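Local coordinates for clavulanic acid biosynthesis oligopeptide binding protein 2 (Streptomyces clavuligerus, PDB 2WOL), which probably binds oligopeptides or related solutes as an extracytoplasmic solute-binding protein of the clavulanic acid biosynthetic pathway, at residues 123-128 against 195-200; 129-134 against 154-159; 64-69 against 191-196. All coordinates share one frame; numbering follows the deposited sequence. Where two conformers were deposited one is given.

Contact 1: residues 123-128 against 195-200; sequences AVQRVF and VPRRSD
Two torsions aim Arg-126 and Asp-200 at each other: the arginine chain leaves with CG opposite its own carbonyl carbon (chi1 -71°) and bends at the CG-CD bond, while the aspartate swings CG away from its backbone N (chi1 -174°). The guanidinium grips the carboxylate side-on with two nitrogens. Arg-126 NE reaches Asp-200 OD2 at 2.9 Å, and Arg-126 NH2 spans a longer 3.3 Å to Asp-200 OD1. Because the two planes stand 66° apart, both oxygens are met from above the carboxylate plane, although OD2 lies in the guanidinium plane. Val-195 CG1 packs over one face of the guanidinium, 3.9 Å from Arg-126 NE. Ala-123 CB rests 3.9 Å from Val-195 N. On the more open side, at Arg-197, a water 3.0 Å from Gln-125 NE2 accepts from it and from Arg-197 NH2; Gln-125 OE1 accepts from Leu-161 N, and Arg-197 NH1 bonds to Pro-154 O. Asp-47 also pairs with Arg-126 NH2 and His-122 with Asp-200 OD2, so this ion pair, buried on its arginine side, belongs to a larger polar cluster. The contact joins the C-terminal half of helix 117-127 to residues flanking the 3-10 turn 197-199, with helix 140-144 packed against Val-124, Val-127 and Phe-128.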
ATOM      1  N   ALA A 123       9.817 -19.181  -5.522  1.00  7.51           N
ATOM      2  CA  ALA A 123       9.370 -17.788  -5.557  1.00  7.61           C
ATOM      3  C   ALA A 123       9.910 -16.993  -4.368  1.00  7.54           C
ATOM      4  O   ALA A 123      10.429 -15.883  -4.539  1.00  7.74           O
ATOM      5  CB  ALA A 123       7.855 -17.726  -5.593  1.00  7.54           C
ATOM      6  N   VAL A 124       9.797 -17.568  -3.175  1.00  7.85           N
ATOM      7  CA  VAL A 124      10.293 -16.927  -1.962  1.00  8.30           C
ATOM      8  C   VAL A 124      11.823 -16.785  -2.010  1.00  8.55           C
ATOM      9  O   VAL A 124      12.375 -15.750  -1.631  1.00  8.63           O
ATOM     10  CB  VAL A 124       9.818 -17.687  -0.697  1.00  8.61           C
ATOM     11  CG1 VAL A 124      10.471 -17.133   0.550  1.00  9.05           C
ATOM     12  CG2 VAL A 124       8.294 -17.606  -0.582  1.00  8.51           C
ATOM     13  N   GLN A 125      12.495 -17.823  -2.501  1.00  8.49           N
ATOM     14  CA  GLN A 125      13.947 -17.786  -2.660  1.00  8.88           C
ATOM     15  C   GLN A 125      14.395 -16.689  -3.622  1.00  8.84           C
ATOM     16  O   GLN A 125      15.397 -16.017  -3.364  1.00  8.70           O
ATOM     17  CB  GLN A 125      14.470 -19.151  -3.108  1.00  9.08           C
ATOM     18  CG  GLN A 125      14.467 -20.167  -1.985  1.00  8.92           C
ATOM     19  CD  GLN A 125      14.861 -21.572  -2.407  1.00  9.33           C
ATOM     20  OE1 GLN A 125      15.048 -22.434  -1.555  1.00 11.79           O
ATOM     21  NE2 GLN A 125      14.954 -21.817  -3.712  1.00 11.10           N
ATOM     22  N   ARG A 126      13.652 -16.505  -4.715  1.00  9.12           N
ATOM     23  CA  ARG A 126      13.937 -15.463  -5.709  1.00  9.22           C
ATOM     24  C   ARG A 126      14.060 -14.068  -5.101  1.00  9.04           C
ATOM     25  O   ARG A 126      14.888 -13.267  -5.535  1.00  9.51           O
ATOM     26  CB  ARG A 126      12.855 -15.434  -6.794  1.00  9.65           C
ATOM     27  CG  ARG A 126      12.885 -16.605  -7.741  1.00 10.11           C
ATOM     28  CD  ARG A 126      11.724 -16.530  -8.711  1.00  8.96           C
ATOM     29  NE  ARG A 126      12.065 -15.804  -9.934  1.00  8.62           N
ATOM     30  CZ  ARG A 126      11.500 -14.668 -10.342  1.00  8.09           C
ATOM     31  NH1 ARG A 126      10.547 -14.077  -9.625  1.00  7.29           N
ATOM     32  NH2 ARG A 126      11.899 -14.115 -11.475  1.00  7.82           N
ATOM     33  N   VAL A 127      13.217 -13.779  -4.113  1.00  8.84           N
ATOM     34  CA  VAL A 127      13.233 -12.482  -3.432  1.00  9.18           C
ATOM     35  C   VAL A 127      14.626 -12.148  -2.880  1.00  9.15           C
ATOM     36  O   VAL A 127      15.028 -10.980  -2.841  1.00  8.94           O
ATOM     37  CB  VAL A 127      12.160 -12.431  -2.314  1.00  9.13           C
ATOM     38  CG1 VAL A 127      12.254 -11.135  -1.506  1.00  9.68           C
ATOM     39  CG2 VAL A 127      10.762 -12.597  -2.909  1.00  9.86           C
ATOM     40  N   PHE A 128      15.368 -13.183  -2.483  1.00  8.94           N
ATOM     41  CA  PHE A 128      16.710 -13.009  -1.921  1.00  8.95           C
ATOM     42  C   PHE A 128      17.745 -12.550  -2.948  1.00  8.98           C
ATOM     43  O   PHE A 128      18.788 -12.014  -2.572  1.00  9.03           O
ATOM     44  CB  PHE A 128      17.187 -14.307  -1.267  1.00  9.14           C
ATOM     45  CG  PHE A 128      16.551 -14.589   0.064  1.00  8.77           C
ATOM     46  CD1 PHE A 128      15.220 -14.989   0.145  1.00  9.81           C
ATOM     47  CD2 PHE A 128      17.288 -14.468   1.242  1.00  9.73           C
ATOM     48  CE1 PHE A 128      14.635 -15.257   1.368  1.00  9.29           C
ATOM     49  CE2 PHE A 128      16.706 -14.734   2.478  1.00 10.13           C
ATOM     50  CZ  PHE A 128      15.378 -15.133   2.540  1.00 10.10           C
ATOM     51  N   VAL A 195       6.718 -19.667  -8.785  1.00  8.42           N
ATOM     52  CA  VAL A 195       7.495 -19.537 -10.010  1.00  8.64           C
ATOM     53  C   VAL A 195       8.259 -20.848 -10.148  1.00  8.73           C
ATOM     54  O   VAL A 195       9.065 -21.176  -9.276  1.00  9.08           O
ATOM     55  CB  VAL A 195       8.505 -18.363  -9.935  1.00  8.33           C
ATOM     56  CG1 VAL A 195       9.436 -18.372 -11.136  1.00  9.13           C
ATOM     57  CG2 VAL A 195       7.780 -17.022  -9.847  1.00  8.67           C
ATOM     58  N   PRO A 196       7.993 -21.612 -11.226  1.00  9.05           N
ATOM     59  CA  PRO A 196       8.718 -22.872 -11.374  1.00  9.50           C
ATOM     60  C   PRO A 196      10.138 -22.605 -11.864  1.00  9.80           C
ATOM     61  O   PRO A 196      10.328 -21.874 -12.840  1.00  9.53           O
ATOM     62  CB  PRO A 196       7.896 -23.631 -12.421  1.00  9.46           C
ATOM     63  CG  PRO A 196       7.237 -22.585 -13.226  1.00  9.30           C
ATOM     64  CD  PRO A 196       7.053 -21.373 -12.338  1.00  9.04           C
ATOM     65  N   ARG A 197      11.121 -23.184 -11.178  1.00 10.27           N
ATOM     66  CA  ARG A 197      12.531 -22.951 -11.505  1.00 10.99           C
ATOM     67  C   ARG A 197      12.829 -23.224 -12.986  1.00 10.60           C
ATOM     68  O   ARG A 197      13.596 -22.486 -13.616  1.00 10.53           O
ATOM     69  CB  ARG A 197      13.474 -23.760 -10.604  0.50 11.03           C
ATOM     70  CG  ARG A 197      14.945 -23.415 -10.832  0.50 12.73           C
ATOM     71  CD  ARG A 197      15.894 -24.388 -10.150  0.50 14.71           C
ATOM     72  NE  ARG A 197      16.234 -23.980  -8.788  0.50 15.92           N
ATOM     73  CZ  ARG A 197      17.138 -23.053  -8.473  0.50 16.68           C
ATOM     74  NH1 ARG A 197      17.804 -22.402  -9.420  0.50 16.97           N
ATOM     75  NH2 ARG A 197      17.371 -22.769  -7.201  0.50 17.22           N
ATOM     76  N   ARG A 198      12.193 -24.257 -13.545  1.00 10.50           N
ATOM     77  CA  ARG A 198      12.370 -24.613 -14.960  1.00 10.76           C
ATOM     78  C   ARG A 198      12.103 -23.471 -15.954  1.00 10.89           C
ATOM     79  O   ARG A 198      12.697 -23.439 -17.034  1.00 11.06           O
ATOM     80  CB  ARG A 198      11.523 -25.838 -15.328  1.00 10.75           C
ATOM     81  CG  ARG A 198      10.036 -25.665 -15.049  1.00 10.72           C
ATOM     82  CD  ARG A 198       9.210 -26.871 -15.464  1.00 11.10           C
ATOM     83  NE  ARG A 198       7.810 -26.633 -15.121  1.00 10.52           N
ATOM     84  CZ  ARG A 198       7.253 -26.934 -13.949  1.00 10.41           C
ATOM     85  NH1 ARG A 198       7.954 -27.527 -12.996  1.00 10.98           N
ATOM     86  NH2 ARG A 198       5.977 -26.646 -13.730  1.00 11.03           N
ATOM     87  N   SER A 199      11.207 -22.553 -15.591  1.00 10.88           N
ATOM     88  CA  SER A 199      10.827 -21.441 -16.470  1.00 11.17           C
ATOM     89  C   SER A 199      11.386 -20.105 -16.000  1.00 11.25           C
ATOM     90  O   SER A 199      11.098 -19.067 -16.594  1.00 11.26           O
ATOM     91  CB  SER A 199       9.303 -21.341 -16.586  1.00 11.32           C
ATOM     92  OG  SER A 199       8.752 -22.508 -17.164  1.00 12.37           O
ATOM     93  N   ASP A 200      12.180 -20.136 -14.936  1.00 11.13           N
ATOM     94  CA  ASP A 200      12.707 -18.905 -14.349  1.00 11.18           C
ATOM     95  C   ASP A 200      13.926 -18.381 -15.107  1.00 11.34           C
ATOM     96  O   ASP A 200      15.060 -18.816 -14.872  1.00 11.41           O
ATOM     97  CB  ASP A 200      13.017 -19.092 -12.857  1.00 11.06           C
ATOM     98  CG  ASP A 200      13.439 -17.794 -12.179  1.00 11.01           C
ATOM     99  OD1 ASP A 200      13.347 -16.719 -12.814  1.00 11.72           O
ATOM    100  OD2 ASP A 200      13.870 -17.854 -11.010  1.00 10.74           O
TER
HETATM  101  O   HOH W   1      14.482 -23.634  -6.326  1.00 21.17           O
HETATM  102  O   HOH W   2      16.820 -23.947  -4.766  1.00 25.28           O

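Contact 2: residues 129-134 against 154-159; sequences AQDVLP and PYRTDE
Ala-129, Val-132 and Leu-133 close around the ring of Tyr-155, joining two irregular loops of this family 5 solute-binding protein: loop 154-159 runs from helix 140-144 toward strand 164-166, while loop 129-134 follows helix 117-127. The two loops thus lie on either side of helix 140-144 in the chain.

The tight part is apolar. Ala-129 CB sits 3.8 Å from Tyr-155 CD2, and Val-132 CG1 comes to 4.0 Å from Tyr-155 CE2; both approach the ring at a slant. Leu-133 instead meets it at the edge, near the ring plane, with CD1 3.5 Å from Tyr-155 OH, the two side chains crossing at about a right angle. Pro-154 lies over one face of the same ring, its CG above the centre, and its CD also touches Ala-129 CB. The turn that presents these side chains is held by Ala-129 O, which accepts from both Val-132 N and Leu-133 N. The phenol oxygen is bonded to Asp-200 OD2, so hydroxyl as well as ring is held in place.

The solvent side is sparser and ionic. Asp-131 and Arg-156, both exposed, come from opposite directions, their flat groups 28° apart. With chi1 at 56°, Asp-131 CG stands between its own N and carbonyl carbon, while the extended Arg-156 chain carries its guanidinium across to the carboxylate. Both bonds converge on one oxygen: Arg-156 NE makes a weak one at 3.2 Å to Asp-131 OD2, and a water weakly bridges Asp-131 OD1 and the same nitrogen. The stronger bond runs from Arg-156 NH2 to Asp-131 OD2, 2.7 Å long with 152° at the hydrogen, meeting the oxygen nearly along its C-O axis.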
ATOM      1  N   ALA A 129      17.463 -12.767  -4.232  1.00  8.93           N
ATOM      2  CA  ALA A 129      18.390 -12.384  -5.296  1.00  9.10           C
ATOM      3  C   ALA A 129      18.171 -10.924  -5.693  1.00  9.20           C
ATOM      4  O   ALA A 129      17.764 -10.626  -6.816  1.00  9.32           O
ATOM      5  CB  ALA A 129      18.242 -13.313  -6.499  1.00  8.99           C
ATOM      6  N   GLN A 130      18.458 -10.017  -4.761  1.00  9.65           N
ATOM      7  CA  GLN A 130      18.222  -8.586  -4.970  1.00  9.90           C
ATOM      8  C   GLN A 130      19.144  -7.949  -6.012  1.00 10.58           C
ATOM      9  O   GLN A 130      18.857  -6.861  -6.522  1.00 11.08           O
ATOM     10  CB  GLN A 130      18.269  -7.827  -3.639  1.00  9.89           C
ATOM     11  CG  GLN A 130      17.026  -8.039  -2.779  1.00  9.86           C
ATOM     12  CD  GLN A 130      15.775  -7.477  -3.437  1.00 10.24           C
ATOM     13  OE1 GLN A 130      15.679  -6.273  -3.689  1.00 10.80           O
ATOM     14  NE2 GLN A 130      14.818  -8.346  -3.723  1.00  9.17           N
ATOM     15  N   ASP A 131      20.233  -8.640  -6.336  1.00 10.90           N
ATOM     16  CA  ASP A 131      21.129  -8.223  -7.414  1.00 11.75           C
ATOM     17  C   ASP A 131      20.545  -8.470  -8.809  1.00 11.85           C
ATOM     18  O   ASP A 131      20.931  -7.807  -9.777  1.00 12.82           O
ATOM     19  CB  ASP A 131      22.496  -8.913  -7.278  1.00 12.09           C
ATOM     20  CG  ASP A 131      22.399 -10.437  -7.237  1.00 13.42           C
ATOM     21  OD1 ASP A 131      21.386 -10.981  -6.753  1.00 14.44           O
ATOM     22  OD2 ASP A 131      23.361 -11.103  -7.677  1.00 17.03           O
ATOM     23  N   VAL A 132      19.619  -9.421  -8.911  1.00 11.15           N
ATOM     24  CA  VAL A 132      19.025  -9.793 -10.196  1.00 10.87           C
ATOM     25  C   VAL A 132      17.561  -9.351 -10.309  1.00 10.43           C
ATOM     26  O   VAL A 132      17.118  -8.933 -11.387  1.00 10.44           O
ATOM     27  CB  VAL A 132      19.160 -11.321 -10.452  1.00 10.78           C
ATOM     28  CG1 VAL A 132      18.472 -11.734 -11.752  1.00 11.42           C
ATOM     29  CG2 VAL A 132      20.629 -11.721 -10.499  1.00 12.00           C
ATOM     30  N   LEU A 133      16.832  -9.431  -9.194  1.00  9.77           N
ATOM     31  CA  LEU A 133      15.379  -9.215  -9.178  1.00  9.59           C
ATOM     32  C   LEU A 133      14.905  -8.084  -8.249  1.00  9.49           C
ATOM     33  O   LEU A 133      13.924  -8.254  -7.513  1.00  9.09           O
ATOM     34  CB  LEU A 133      14.663 -10.522  -8.800  1.00  9.44           C
ATOM     35  CG  LEU A 133      15.053 -11.793  -9.560  1.00  9.56           C
ATOM     36  CD1 LEU A 133      14.401 -12.987  -8.912  1.00 10.20           C
ATOM     37  CD2 LEU A 133      14.651 -11.712 -11.011  1.00  9.90           C
ATOM     38  N   PRO A 134      15.570  -6.914  -8.289  1.00  9.51           N
ATOM     39  CA  PRO A 134      15.127  -5.843  -7.402  1.00  9.75           C
ATOM     40  C   PRO A 134      13.787  -5.263  -7.848  1.00  9.71           C
ATOM     41  O   PRO A 134      13.409  -5.401  -9.016  1.00  9.87           O
ATOM     42  CB  PRO A 134      16.223  -4.785  -7.569  1.00  9.65           C
ATOM     43  CG  PRO A 134      16.710  -4.991  -8.955  1.00 10.25           C
ATOM     44  CD  PRO A 134      16.711  -6.484  -9.123  1.00  9.72           C
ATOM     45  N   PRO A 154      18.646 -18.115  -5.338  1.00  9.38           N
ATOM     46  CA  PRO A 154      18.615 -19.397  -6.042  1.00  9.58           C
ATOM     47  C   PRO A 154      19.498 -19.487  -7.287  1.00  9.99           C
ATOM     48  O   PRO A 154      19.578 -20.559  -7.897  1.00 10.57           O
ATOM     49  CB  PRO A 154      17.145 -19.526  -6.440  1.00  9.51           C
ATOM     50  CG  PRO A 154      16.714 -18.122  -6.666  1.00  9.47           C
ATOM     51  CD  PRO A 154      17.458 -17.292  -5.648  1.00  9.51           C
ATOM     52  N   TYR A 155      20.135 -18.382  -7.668  1.00 10.11           N
ATOM     53  CA  TYR A 155      21.032 -18.376  -8.829  1.00 10.59           C
ATOM     54  C   TYR A 155      22.483 -18.605  -8.415  1.00 10.94           C
ATOM     55  O   TYR A 155      23.285 -19.109  -9.203  1.00 12.04           O
ATOM     56  CB  TYR A 155      20.890 -17.069  -9.621  1.00 10.42           C
ATOM     57  CG  TYR A 155      19.449 -16.710  -9.912  1.00 10.48           C
ATOM     58  CD1 TYR A 155      18.609 -17.608 -10.567  1.00 10.94           C
ATOM     59  CD2 TYR A 155      18.926 -15.480  -9.524  1.00 10.48           C
ATOM     60  CE1 TYR A 155      17.282 -17.292 -10.826  1.00 10.27           C
ATOM     61  CE2 TYR A 155      17.598 -15.152  -9.785  1.00 10.44           C
ATOM     62  CZ  TYR A 155      16.786 -16.064 -10.433  1.00 10.57           C
ATOM     63  OH  TYR A 155      15.474 -15.742 -10.694  1.00 10.66           O
ATOM     64  N   ARG A 156      22.797 -18.250  -7.170  1.00 10.45           N
ATOM     65  CA  ARG A 156      24.152 -18.373  -6.633  1.00 10.30           C
ATOM     66  C   ARG A 156      24.394 -19.683  -5.884  1.00 10.64           C
ATOM     67  O   ARG A 156      25.543 -20.064  -5.643  1.00 10.00           O
ATOM     68  CB  ARG A 156      24.475 -17.172  -5.743  1.00 10.15           C
ATOM     69  CG  ARG A 156      24.500 -15.865  -6.504  1.00 10.19           C
ATOM     70  CD  ARG A 156      25.004 -14.717  -5.644  1.00  9.58           C
ATOM     71  NE  ARG A 156      25.025 -13.464  -6.394  1.00  9.83           N
ATOM     72  CZ  ARG A 156      26.036 -13.067  -7.165  1.00  9.85           C
ATOM     73  NH1 ARG A 156      27.125 -13.824  -7.291  1.00  8.78           N
ATOM     74  NH2 ARG A 156      25.963 -11.910  -7.807  1.00 10.28           N
ATOM     75  N   THR A 157      23.314 -20.360  -5.507  1.00 11.20           N
ATOM     76  CA  THR A 157      23.389 -21.705  -4.949  1.00 12.39           C
ATOM     77  C   THR A 157      22.128 -22.486  -5.305  1.00 13.11           C
ATOM     78  O   THR A 157      21.045 -21.903  -5.433  1.00 13.44           O
ATOM     79  CB  THR A 157      23.612 -21.707  -3.413  1.00 12.40           C
ATOM     80  OG1 THR A 157      23.845 -23.051  -2.966  1.00 12.67           O
ATOM     81  CG2 THR A 157      22.405 -21.129  -2.670  1.00 12.07           C
ATOM     82  N   ASP A 158      22.270 -23.796  -5.479  1.00 14.15           N
ATOM     83  CA  ASP A 158      21.111 -24.651  -5.726  1.00 15.18           C
ATOM     84  C   ASP A 158      20.630 -25.350  -4.455  1.00 15.16           C
ATOM     85  O   ASP A 158      19.660 -26.111  -4.485  1.00 15.66           O
ATOM     86  CB  ASP A 158      21.356 -25.642  -6.878  1.00 15.71           C
ATOM     87  CG  ASP A 158      22.572 -26.526  -6.659  1.00 17.66           C
ATOM     88  OD1 ASP A 158      22.951 -26.772  -5.495  1.00 19.54           O
ATOM     89  OD2 ASP A 158      23.148 -26.981  -7.674  1.00 19.97           O
ATOM     90  N   GLU A 159      21.301 -25.081  -3.338  1.00 15.01           N
ATOM     91  CA  GLU A 159      20.816 -25.552  -2.049  1.00 15.09           C
ATOM     92  C   GLU A 159      19.625 -24.700  -1.619  1.00 14.82           C
ATOM     93  O   GLU A 159      19.726 -23.474  -1.569  1.00 14.14           O
ATOM     94  CB  GLU A 159      21.908 -25.503  -0.988  1.00 15.53           C
ATOM     95  CG  GLU A 159      21.493 -26.171   0.311  1.00 17.25           C
ATOM     96  CD  GLU A 159      22.509 -26.010   1.418  1.00 19.58           C
ATOM     97  OE1 GLU A 159      23.430 -25.176   1.283  1.00 21.23           O
ATOM     98  OE2 GLU A 159      22.380 -26.725   2.435  1.00 21.65           O
TER
HETATM   99  O   HOH W   3      22.382 -12.397  -4.514  1.00 19.41           O

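Contact 3: residues 64-69 against 191-196; sequences NRTLMA and CAAPVP
A buried backbone-to-side-chain contact, with no direct hydrogen bond between the segments, joins the link from helix 54-63 to strand 68-69 with the loop that follows helix 183-186. Its centre is Ala-193, whose methyl rests against three consecutive residues of 64-69. Asn-64 CB lies 3.8 Å from Ala-193 CB on one flank, and Thr-66 CG2 lies 3.7 Å from the same methyl. Between them the carbonyl of Arg-65 approaches, its O 3.3 Å from Ala-193 CB. Arg-65 O also lies 3.3 Å from Pro-194 CD, and makes a CA-H...O contact with Ala-193 CA whose 123° angle at the hydrogen is far from straight. The backbones are correspondingly close, with the CA atoms of Thr-66 and Ala-193 4.6 Å apart.

Polar groups at the two ends are joined through water. One water donates to Ala-192 O at 2.7 Å and accepts from Leu-67 N; another lies between Asn-64 OD1 and Pro-194 O, in hydrogen-bonding range of both. In the family 5 solute-binding fold represented here, strand 68-69 pairs antiparallel with strand 82-83, so the contact lays the 191-196 loop against the approach to this small two-stranded sheet.

Thr-66 is divided by its first torsion: at chi1 44° OG1 sits between its own N and carbonyl carbon, in a very short bond of doubtful geometry to Met-68 O, while CG2 lies opposite the carbonyl carbon and packs on Ala-193. The Arg-65 side chain leads away from the contact, where its NE forms a salt bridge with Asp-84 and its NH2 bonds to Thr-238 O. Asn-64 ND2 bonds to Gln-60 OE1 in helix 54-63, while Pro-194 also touches Asp-119 of helix 117-127.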
ATOM      1  N   ASN A  64      -1.735 -14.330 -11.364  1.00  9.99           N
ATOM      2  CA  ASN A  64      -1.077 -15.331 -10.537  1.00 10.13           C
ATOM      3  C   ASN A  64      -1.803 -15.591  -9.241  1.00 10.30           C
ATOM      4  O   ASN A  64      -2.216 -14.660  -8.549  1.00 11.55           O
ATOM      5  CB  ASN A  64       0.372 -14.932 -10.255  1.00 10.05           C
ATOM      6  CG  ASN A  64       1.263 -15.087 -11.471  1.00  9.76           C
ATOM      7  OD1 ASN A  64       1.518 -16.204 -11.931  1.00  9.70           O
ATOM      8  ND2 ASN A  64       1.729 -13.965 -12.011  1.00  9.52           N
ATOM      9  N   ARG A  65      -1.957 -16.868  -8.920  1.00  9.76           N
ATOM     10  CA  ARG A  65      -2.509 -17.267  -7.641  1.00  9.42           C
ATOM     11  C   ARG A  65      -1.402 -17.328  -6.595  1.00  9.28           C
ATOM     12  O   ARG A  65      -0.216 -17.354  -6.928  1.00  9.14           O
ATOM     13  CB  ARG A  65      -3.218 -18.612  -7.770  1.00  9.42           C
ATOM     14  CG  ARG A  65      -4.385 -18.594  -8.746  1.00 10.09           C
ATOM     15  CD  ARG A  65      -5.035 -19.959  -8.854  1.00 10.92           C
ATOM     16  NE  ARG A  65      -5.673 -20.362  -7.606  1.00 10.79           N
ATOM     17  CZ  ARG A  65      -6.405 -21.463  -7.460  1.00 11.59           C
ATOM     18  NH1 ARG A  65      -6.591 -22.283  -8.486  1.00 11.60           N
ATOM     19  NH2 ARG A  65      -6.951 -21.747  -6.286  1.00 11.87           N
ATOM     20  N   THR A  66      -1.803 -17.339  -5.329  1.00  9.04           N
ATOM     21  CA  THR A  66      -0.878 -17.362  -4.203  1.00  9.16           C
ATOM     22  C   THR A  66      -1.427 -18.349  -3.174  1.00  9.08           C
ATOM     23  O   THR A  66      -2.558 -18.819  -3.320  1.00  9.37           O
ATOM     24  CB  THR A  66      -0.726 -15.952  -3.585  1.00  9.22           C
ATOM     25  OG1 THR A  66      -2.021 -15.350  -3.464  1.00  9.84           O
ATOM     26  CG2 THR A  66       0.139 -15.058  -4.470  1.00  9.26           C
ATOM     27  N   LEU A  67      -0.646 -18.683  -2.152  1.00  8.69           N
ATOM     28  CA  LEU A  67      -1.129 -19.607  -1.116  1.00  8.62           C
ATOM     29  C   LEU A  67      -2.399 -19.067  -0.475  1.00  8.67           C
ATOM     30  O   LEU A  67      -3.393 -19.795  -0.321  1.00  8.61           O
ATOM     31  CB  LEU A  67      -0.058 -19.868  -0.055  1.00  8.58           C
ATOM     32  CG  LEU A  67       1.114 -20.764  -0.465  1.00  9.07           C
ATOM     33  CD1 LEU A  67       2.198 -20.709   0.595  1.00 10.20           C
ATOM     34  CD2 LEU A  67       0.665 -22.202  -0.696  1.00  9.35           C
ATOM     35  N   MET A  68      -2.345 -17.786  -0.114  1.00  8.84           N
ATOM     36  CA  MET A  68      -3.464 -17.060   0.477  1.00  8.82           C
ATOM     37  C   MET A  68      -3.769 -15.872  -0.418  1.00  8.86           C
ATOM     38  O   MET A  68      -2.889 -15.387  -1.119  1.00  8.87           O
ATOM     39  CB  MET A  68      -3.094 -16.556   1.873  1.00  8.97           C
ATOM     40  CG  MET A  68      -2.624 -17.644   2.830  1.00  9.65           C
ATOM     41  SD  MET A  68      -3.953 -18.783   3.281  1.00 10.71           S
ATOM     42  CE  MET A  68      -5.023 -17.701   4.232  1.00 10.74           C
ATOM     43  N   ALA A  69      -5.012 -15.403  -0.403  1.00  9.13           N
ATOM     44  CA  ALA A  69      -5.384 -14.220  -1.182  1.00  9.20           C
ATOM     45  C   ALA A  69      -6.458 -13.435  -0.461  1.00  9.20           C
ATOM     46  O   ALA A  69      -7.244 -14.005   0.293  1.00  9.47           O
ATOM     47  CB  ALA A  69      -5.868 -14.619  -2.573  1.00  9.37           C
ATOM     48  N   CYS A 191       4.980 -11.485  -4.813  1.00  8.77           N
ATOM     49  CA  CYS A 191       6.345 -12.006  -4.701  1.00  8.63           C
ATOM     50  C   CYS A 191       6.385 -13.429  -4.122  1.00  8.85           C
ATOM     51  O   CYS A 191       7.426 -14.082  -4.159  1.00  9.22           O
ATOM     52  CB  CYS A 191       7.259 -11.046  -3.921  1.00  8.77           C
ATOM     53  SG  CYS A 191       6.898 -10.868  -2.175  1.00  8.99           S
ATOM     54  N   ALA A 192       5.251 -13.901  -3.600  1.00  8.70           N
ATOM     55  CA  ALA A 192       5.129 -15.269  -3.095  1.00  8.57           C
ATOM     56  C   ALA A 192       4.280 -16.173  -4.002  1.00  8.54           C
ATOM     57  O   ALA A 192       4.035 -17.337  -3.668  1.00  8.80           O
ATOM     58  CB  ALA A 192       4.593 -15.268  -1.672  1.00  8.68           C
ATOM     59  N   ALA A 193       3.833 -15.643  -5.140  1.00  8.04           N
ATOM     60  CA  ALA A 193       3.175 -16.461  -6.166  1.00  8.26           C
ATOM     61  C   ALA A 193       4.181 -17.442  -6.772  1.00  8.35           C
ATOM     62  O   ALA A 193       5.304 -17.055  -7.098  1.00  8.61           O
ATOM     63  CB  ALA A 193       2.567 -15.585  -7.249  1.00  8.38           C
ATOM     64  N   PRO A 194       3.780 -18.716  -6.940  1.00  8.29           N
ATOM     65  CA  PRO A 194       4.758 -19.714  -7.375  1.00  8.37           C
ATOM     66  C   PRO A 194       5.416 -19.389  -8.713  1.00  8.63           C
ATOM     67  O   PRO A 194       4.766 -18.894  -9.636  1.00  8.84           O
ATOM     68  CB  PRO A 194       3.930 -21.008  -7.471  1.00  8.23           C
ATOM     69  CG  PRO A 194       2.505 -20.566  -7.527  1.00  8.38           C
ATOM     70  CD  PRO A 194       2.443 -19.299  -6.738  1.00  8.49           C
ATOM     71  N   VAL A 195       6.718 -19.667  -8.785  1.00  8.42           N
ATOM     72  CA  VAL A 195       7.495 -19.537 -10.010  1.00  8.64           C
ATOM     73  C   VAL A 195       8.259 -20.848 -10.148  1.00  8.73           C
ATOM     74  O   VAL A 195       9.065 -21.176  -9.276  1.00  9.08           O
ATOM     75  CB  VAL A 195       8.505 -18.363  -9.935  1.00  8.33           C
ATOM     76  CG1 VAL A 195       9.436 -18.372 -11.136  1.00  9.13           C
ATOM     77  CG2 VAL A 195       7.780 -17.022  -9.847  1.00  8.67           C
ATOM     78  N   PRO A 196       7.993 -21.612 -11.226  1.00  9.05           N
ATOM     79  CA  PRO A 196       8.718 -22.872 -11.374  1.00  9.50           C
ATOM     80  C   PRO A 196      10.138 -22.605 -11.864  1.00  9.80           C
ATOM     81  O   PRO A 196      10.328 -21.874 -12.840  1.00  9.53           O
ATOM     82  CB  PRO A 196       7.896 -23.631 -12.421  1.00  9.46           C
ATOM     83  CG  PRO A 196       7.237 -22.585 -13.226  1.00  9.30           C
ATOM     84  CD  PRO A 196       7.053 -21.373 -12.338  1.00  9.04           C
TER
HETATM   85  O   HOH W   4       2.151 -18.325 -10.165  1.00 12.31           O
HETATM   86  O   HOH W   5       2.002 -17.649  -1.864  1.00  9.55           O

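Contacts 1 and 3 share Val-195 and Pro-196, so the loop after helix 183-186 meets 64-69 first and then helix 117-127; their centres are 11 Å apart, and Ala-123 CB of contact 1 lies 3.0 Å from Ala-193 O of contact 3. Contact 2, 9 Å from contact 1 between centres, is joined to it by two shared hydrogen bonds. Contacts 2 and 3 do not touch, their nearest atoms being about 7 Å apart. Along the chain, contact 2 is nested within the loops closed by contacts 1 and 3. Helix 117-127 and the loop after it meet both 154-159 and the 195-200 loop, which in turn leads back to 64-69, all on one side of the chain's centre.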